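Local coordinates for protein potential RNA-dependent RNA polymerase (Human picobirnavirus, PDB 5I62) that copies RNA from an RNA template as a viral RNA-dependent RNA polymerase, probably serving both transcription and replication of a double-stranded RNA genome, at residues Leu124-Met136 and Phe208-Leu221. Residues are numbered along the deposited sequence; the frame is centred on the assembly and turned at random.
Sequences LRLRSEVNTVAVM and FAVNIRELQVYQPL
Gln-216 grips the backbone of Arg-127 twice: its carbonyl O accepts from Arg-127 N (2.9 Å), while its side-chain NE2 donates to Arg-127 O (2.6 Å), nearly in the plane of its own amide. Pro-220, four residues on, has no N-H to give, so the Gln-216 carbonyl can turn to Arg-127 instead. The other end of the Gln-216 amide is fixed by Arg-213 NH1, which donates to OE1 at 2.8 Å, almost straight but from above the carbonyl plane. A third bond across the contact runs from Gln-219 NE2 to Thr-132 O (3.2 Å). Glu-129 OE2 and Arg-213 NE form only a long salt bridge (3.9 Å), the oxygen well out of the guanidinium plane; OE1 accepts from Cys-160 N.

Apolar packing flanks these bonds. With the helices crossing at 88°, Thr-132 enters as a knob among Ile-212, Leu-215, Gln-216 and Gln-219. The Met-136 chain bends at chi3 (71°), bringing CE to the ring edge of Phe-208, 3.5 Å from CE1; SD lies 5.3 Å from the ring centroid, also at the edge, a Met-aromatic contact. At the kink, Leu-126 CD1 meets Val-217 CG2 (3.5 Å).

The chemistry suggests that directional amide bonds fix the register within apolar packing, charge probably mattering less.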
loop_
_atom_site.group_PDB
_atom_site.type_symbol
_atom_site.label_atom_id
_atom_site.label_comp_id
_atom_site.label_asym_id
_atom_site.label_seq_id
_atom_site.Cartn_x
_atom_site.Cartn_y
_atom_site.Cartn_z
ATOM N N LEU A 124 5.123 -20.118 13.017
ATOM C CA LEU A 124 5.338 -20.118 11.584
ATOM C C LEU A 124 6.583 -20.920 11.247
ATOM O O LEU A 124 7.578 -20.896 11.973
ATOM C CB LEU A 124 5.488 -18.696 11.061
ATOM C CG LEU A 124 4.417 -17.690 11.473
ATOM C CD1 LEU A 124 4.740 -16.349 10.844
ATOM C CD2 LEU A 124 3.032 -18.173 11.046
ATOM N N ARG A 125 6.528 -21.631 10.137
ATOM C CA ARG A 125 7.719 -22.244 9.587
ATOM C C ARG A 125 7.913 -21.702 8.184
ATOM O O ARG A 125 6.947 -21.328 7.506
ATOM C CB ARG A 125 7.603 -23.755 9.565
ATOM C CG ARG A 125 6.646 -24.283 10.606
ATOM C CD ARG A 125 6.967 -25.692 10.949
ATOM N NE ARG A 125 6.079 -26.181 12.005
ATOM C CZ ARG A 125 6.509 -26.685 13.168
ATOM N NH1 ARG A 125 7.818 -26.793 13.458
ATOM N NH2 ARG A 125 5.626 -27.093 14.077
ATOM N N LEU A 126 9.171 -21.639 7.765
ATOM C CA LEU A 126 9.480 -21.162 6.428
ATOM C C LEU A 126 8.882 -22.101 5.396
ATOM O O LEU A 126 9.010 -23.322 5.505
ATOM C CB LEU A 126 10.988 -21.071 6.226
ATOM C CG LEU A 126 11.646 -19.730 6.540
ATOM C CD1 LEU A 126 11.664 -19.509 8.049
ATOM C CD2 LEU A 126 13.061 -19.712 5.957
ATOM N N ARG A 127 8.213 -21.533 4.407
ATOM C CA ARG A 127 7.875 -22.320 3.240
ATOM C C ARG A 127 9.124 -22.510 2.378
ATOM O O ARG A 127 10.086 -21.748 2.471
ATOM C CB ARG A 127 6.772 -21.640 2.447
ATOM C CG ARG A 127 5.464 -21.634 3.189
ATOM C CD ARG A 127 4.304 -21.553 2.247
ATOM N NE ARG A 127 3.905 -22.872 1.768
ATOM C CZ ARG A 127 2.877 -23.077 0.955
ATOM N NH1 ARG A 127 2.151 -22.039 0.544
ATOM N NH2 ARG A 127 2.580 -24.311 0.559
ATOM N N SER A 128 9.114 -23.549 1.541
ATOM C CA SER A 128 10.264 -23.771 0.675
ATOM C C SER A 128 10.269 -22.748 -0.455
ATOM O O SER A 128 9.240 -22.156 -0.794
ATOM C CB SER A 128 10.249 -25.178 0.078
ATOM O OG SER A 128 9.197 -25.273 -0.853
ATOM N N GLU A 129 11.448 -22.549 -1.050
ATOM C CA GLU A 129 11.538 -21.616 -2.167
ATOM C C GLU A 129 10.598 -22.017 -3.299
ATOM O O GLU A 129 9.937 -21.161 -3.896
ATOM C CB GLU A 129 12.990 -21.493 -2.647
ATOM C CG GLU A 129 13.851 -20.783 -1.612
ATOM C CD GLU A 129 15.282 -20.514 -2.035
ATOM O OE1 GLU A 129 15.707 -20.930 -3.137
ATOM O OE2 GLU A 129 15.987 -19.863 -1.230
ATOM N N VAL A 130 10.495 -23.315 -3.583
ATOM C CA VAL A 130 9.646 -23.765 -4.686
ATOM C C VAL A 130 8.183 -23.478 -4.385
ATOM O O VAL A 130 7.445 -22.959 -5.233
ATOM C CB VAL A 130 9.861 -25.264 -4.974
ATOM C CG1 VAL A 130 8.846 -25.745 -6.003
ATOM C CG2 VAL A 130 11.266 -25.519 -5.484
ATOM N N ASN A 131 7.733 -23.840 -3.180
ATOM C CA ASN A 131 6.338 -23.602 -2.821
ATOM C C ASN A 131 6.034 -22.110 -2.795
ATOM O O ASN A 131 4.973 -21.674 -3.263
ATOM C CB ASN A 131 6.022 -24.267 -1.483
ATOM C CG ASN A 131 6.083 -25.787 -1.568
ATOM O OD1 ASN A 131 5.814 -26.362 -2.625
ATOM N ND2 ASN A 131 6.453 -26.442 -0.465
ATOM N N THR A 132 6.982 -21.311 -2.295
ATOM C CA THR A 132 6.807 -19.862 -2.261
ATOM C C THR A 132 6.671 -19.285 -3.664
ATOM O O THR A 132 5.767 -18.485 -3.934
ATOM C CB THR A 132 7.994 -19.217 -1.531
ATOM O OG1 THR A 132 8.086 -19.748 -0.209
ATOM C CG2 THR A 132 7.829 -17.714 -1.468
ATOM N N VAL A 133 7.582 -19.659 -4.565
ATOM C CA VAL A 133 7.504 -19.191 -5.947
ATOM C C VAL A 133 6.172 -19.589 -6.574
ATOM O O VAL A 133 5.583 -18.821 -7.340
ATOM C CB VAL A 133 8.692 -19.731 -6.772
ATOM C CG1 VAL A 133 8.489 -19.446 -8.267
ATOM C CG2 VAL A 133 10.000 -19.130 -6.288
ATOM N N ALA A 134 5.681 -20.793 -6.259
ATOM C CA ALA A 134 4.448 -21.293 -6.867
ATOM C C ALA A 134 3.274 -20.361 -6.602
ATOM O O ALA A 134 2.383 -20.213 -7.447
ATOM C CB ALA A 134 4.138 -22.697 -6.356
ATOM N N VAL A 135 3.252 -19.707 -5.444
ATOM C CA VAL A 135 2.083 -18.890 -5.144
ATOM C C VAL A 135 2.331 -17.399 -5.386
ATOM O O VAL A 135 1.378 -16.617 -5.371
ATOM C CB VAL A 135 1.608 -19.167 -3.709
ATOM C CG1 VAL A 135 1.579 -20.666 -3.440
ATOM C CG2 VAL A 135 2.487 -18.540 -2.773
ATOM N N MET A 136 3.582 -16.994 -5.644
ATOM C CA MET A 136 3.901 -15.603 -5.946
ATOM C C MET A 136 3.294 -15.156 -7.271
ATOM O O MET A 136 3.032 -15.962 -8.171
ATOM C CB MET A 136 5.418 -15.379 -6.023
ATOM C CG MET A 136 6.149 -15.483 -4.715
ATOM S SD MET A 136 7.925 -15.380 -5.004
ATOM C CE MET A 136 8.185 -13.679 -5.449
ATOM N N PHE A 208 14.137 -10.574 -7.542
ATOM C CA PHE A 208 13.318 -11.772 -7.389
ATOM C C PHE A 208 13.860 -12.677 -6.277
ATOM O O PHE A 208 13.101 -13.147 -5.424
ATOM C CB PHE A 208 13.285 -12.504 -8.748
ATOM C CG PHE A 208 12.219 -13.577 -8.882
ATOM C CD1 PHE A 208 11.145 -13.658 -8.014
ATOM C CD2 PHE A 208 12.307 -14.521 -9.921
ATOM C CE1 PHE A 208 10.179 -14.647 -8.165
ATOM C CE2 PHE A 208 11.351 -15.512 -10.065
ATOM C CZ PHE A 208 10.284 -15.580 -9.183
ATOM N N ALA A 209 15.178 -12.926 -6.271
ATOM C CA ALA A 209 15.765 -13.823 -5.273
ATOM C C ALA A 209 15.523 -13.319 -3.848
ATOM O O ALA A 209 15.220 -14.112 -2.942
ATOM C CB ALA A 209 17.266 -14.005 -5.526
ATOM N N VAL A 210 15.660 -12.012 -3.621
ATOM C CA VAL A 210 15.394 -11.471 -2.287
ATOM C C VAL A 210 13.923 -11.643 -1.932
ATOM O O VAL A 210 13.588 -12.090 -0.830
ATOM C CB VAL A 210 15.824 -9.992 -2.181
ATOM C CG1 VAL A 210 15.466 -9.418 -0.771
ATOM C CG2 VAL A 210 17.314 -9.833 -2.443
ATOM N N ASN A 211 13.024 -11.287 -2.857
ATOM C CA ASN A 211 11.593 -11.407 -2.585
ATOM C C ASN A 211 11.192 -12.856 -2.294
ATOM O O ASN A 211 10.375 -13.109 -1.403
ATOM C CB ASN A 211 10.780 -10.848 -3.752
ATOM C CG ASN A 211 10.579 -9.345 -3.671
ATOM O OD1 ASN A 211 10.685 -8.734 -2.595
ATOM N ND2 ASN A 211 10.285 -8.745 -4.798
ATOM N N ILE A 212 11.749 -13.822 -3.033
ATOM C CA ILE A 212 11.497 -15.234 -2.720
ATOM C C ILE A 212 11.909 -15.556 -1.283
ATOM O O ILE A 212 11.150 -16.161 -0.517
ATOM C CB ILE A 212 12.231 -16.150 -3.719
ATOM C CG1 ILE A 212 11.684 -15.967 -5.132
ATOM C CG2 ILE A 212 12.121 -17.617 -3.269
ATOM C CD1 ILE A 212 12.550 -16.663 -6.219
ATOM N N ARG A 213 13.136 -15.193 -0.903
ATOM C CA ARG A 213 13.599 -15.536 0.435
ATOM C C ARG A 213 12.750 -14.847 1.503
ATOM O O ARG A 213 12.389 -15.465 2.513
ATOM C CB ARG A 213 15.071 -15.173 0.587
ATOM C CG ARG A 213 16.005 -16.183 -0.100
ATOM C CD ARG A 213 15.931 -17.465 0.663
ATOM N NE ARG A 213 16.908 -17.498 1.725
ATOM C CZ ARG A 213 16.763 -18.104 2.897
ATOM N NH1 ARG A 213 15.644 -18.732 3.215
ATOM N NH2 ARG A 213 17.760 -18.053 3.760
ATOM N N GLU A 214 12.436 -13.566 1.306
ATOM C CA GLU A 214 11.570 -12.858 2.250
ATOM C C GLU A 214 10.219 -13.554 2.384
ATOM O O GLU A 214 9.740 -13.807 3.497
ATOM C CB GLU A 214 11.367 -11.417 1.799
ATOM C CG GLU A 214 12.587 -10.536 1.859
ATOM C CD GLU A 214 12.291 -9.182 1.237
ATOM O OE1 GLU A 214 11.568 -9.141 0.207
ATOM O OE2 GLU A 214 12.776 -8.173 1.765
ATOM N N LEU A 215 9.606 -13.904 1.252
ATOM C CA LEU A 215 8.248 -14.429 1.278
ATOM C C LEU A 215 8.168 -15.838 1.841
ATOM O O LEU A 215 7.071 -16.289 2.177
ATOM C CB LEU A 215 7.636 -14.382 -0.120
ATOM C CG LEU A 215 7.300 -12.987 -0.655
ATOM C CD1 LEU A 215 6.821 -13.077 -2.097
ATOM C CD2 LEU A 215 6.245 -12.319 0.195
ATOM N N GLN A 216 9.296 -16.551 1.951
ATOM C CA GLN A 216 9.272 -17.822 2.667
ATOM C C GLN A 216 8.741 -17.649 4.092
ATOM O O GLN A 216 8.232 -18.608 4.682
ATOM C CB GLN A 216 10.665 -18.440 2.712
ATOM C CG GLN A 216 11.165 -19.000 1.385
ATOM C CD GLN A 216 12.514 -19.645 1.561
ATOM O OE1 GLN A 216 13.547 -18.983 1.437
ATOM N NE2 GLN A 216 12.519 -20.928 1.916
ATOM N N VAL A 217 8.892 -16.454 4.667
ATOM C CA VAL A 217 8.333 -16.142 5.980
ATOM C C VAL A 217 7.041 -15.349 5.830
ATOM O O VAL A 217 6.022 -15.677 6.446
ATOM C CB VAL A 217 9.337 -15.370 6.853
ATOM C CG1 VAL A 217 8.597 -14.682 8.011
ATOM C CG2 VAL A 217 10.391 -16.308 7.399
ATOM N N TYR A 218 7.060 -14.296 5.019
ATOM C CA TYR A 218 5.927 -13.377 5.040
ATOM C C TYR A 218 4.672 -13.999 4.434
ATOM O O TYR A 218 3.552 -13.674 4.855
ATOM C CB TYR A 218 6.289 -12.073 4.345
ATOM C CG TYR A 218 7.328 -11.305 5.110
ATOM C CD1 TYR A 218 7.045 -10.811 6.381
ATOM C CD2 TYR A 218 8.591 -11.074 4.582
ATOM C CE1 TYR A 218 7.991 -10.110 7.110
ATOM C CE2 TYR A 218 9.547 -10.359 5.301
ATOM C CZ TYR A 218 9.237 -9.875 6.564
ATOM O OH TYR A 218 10.170 -9.162 7.290
ATOM N N GLN A 219 4.832 -14.898 3.445
ATOM C CA GLN A 219 3.665 -15.567 2.867
ATOM C C GLN A 219 2.902 -16.376 3.910
ATOM O O GLN A 219 1.699 -16.126 4.102
ATOM C CB GLN A 219 4.097 -16.442 1.680
ATOM C CG GLN A 219 3.572 -16.087 0.352
ATOM C CD GLN A 219 4.224 -16.961 -0.723
ATOM O OE1 GLN A 219 4.476 -18.154 -0.510
ATOM N NE2 GLN A 219 4.503 -16.366 -1.867
ATOM N N PRO A 220 3.510 -17.351 4.595
ATOM C CA PRO A 220 2.754 -18.061 5.641
ATOM C C PRO A 220 2.297 -17.156 6.777
ATOM O O PRO A 220 1.237 -17.402 7.359
ATOM C CB PRO A 220 3.741 -19.137 6.128
ATOM C CG PRO A 220 5.067 -18.660 5.723
ATOM C CD PRO A 220 4.864 -17.907 4.441
ATOM N N LEU A 221 3.070 -16.118 7.109
ATOM C CA LEU A 221 2.664 -15.178 8.154
ATOM C C LEU A 221 1.330 -14.520 7.815
ATOM O O LEU A 221 0.390 -14.501 8.623
ATOM C CB LEU A 221 3.743 -14.111 8.339
ATOM C CG LEU A 221 3.534 -13.133 9.501
ATOM C CD1 LEU A 221 4.887 -12.702 10.018
ATOM C CD2 LEU A 221 2.734 -11.899 9.111
#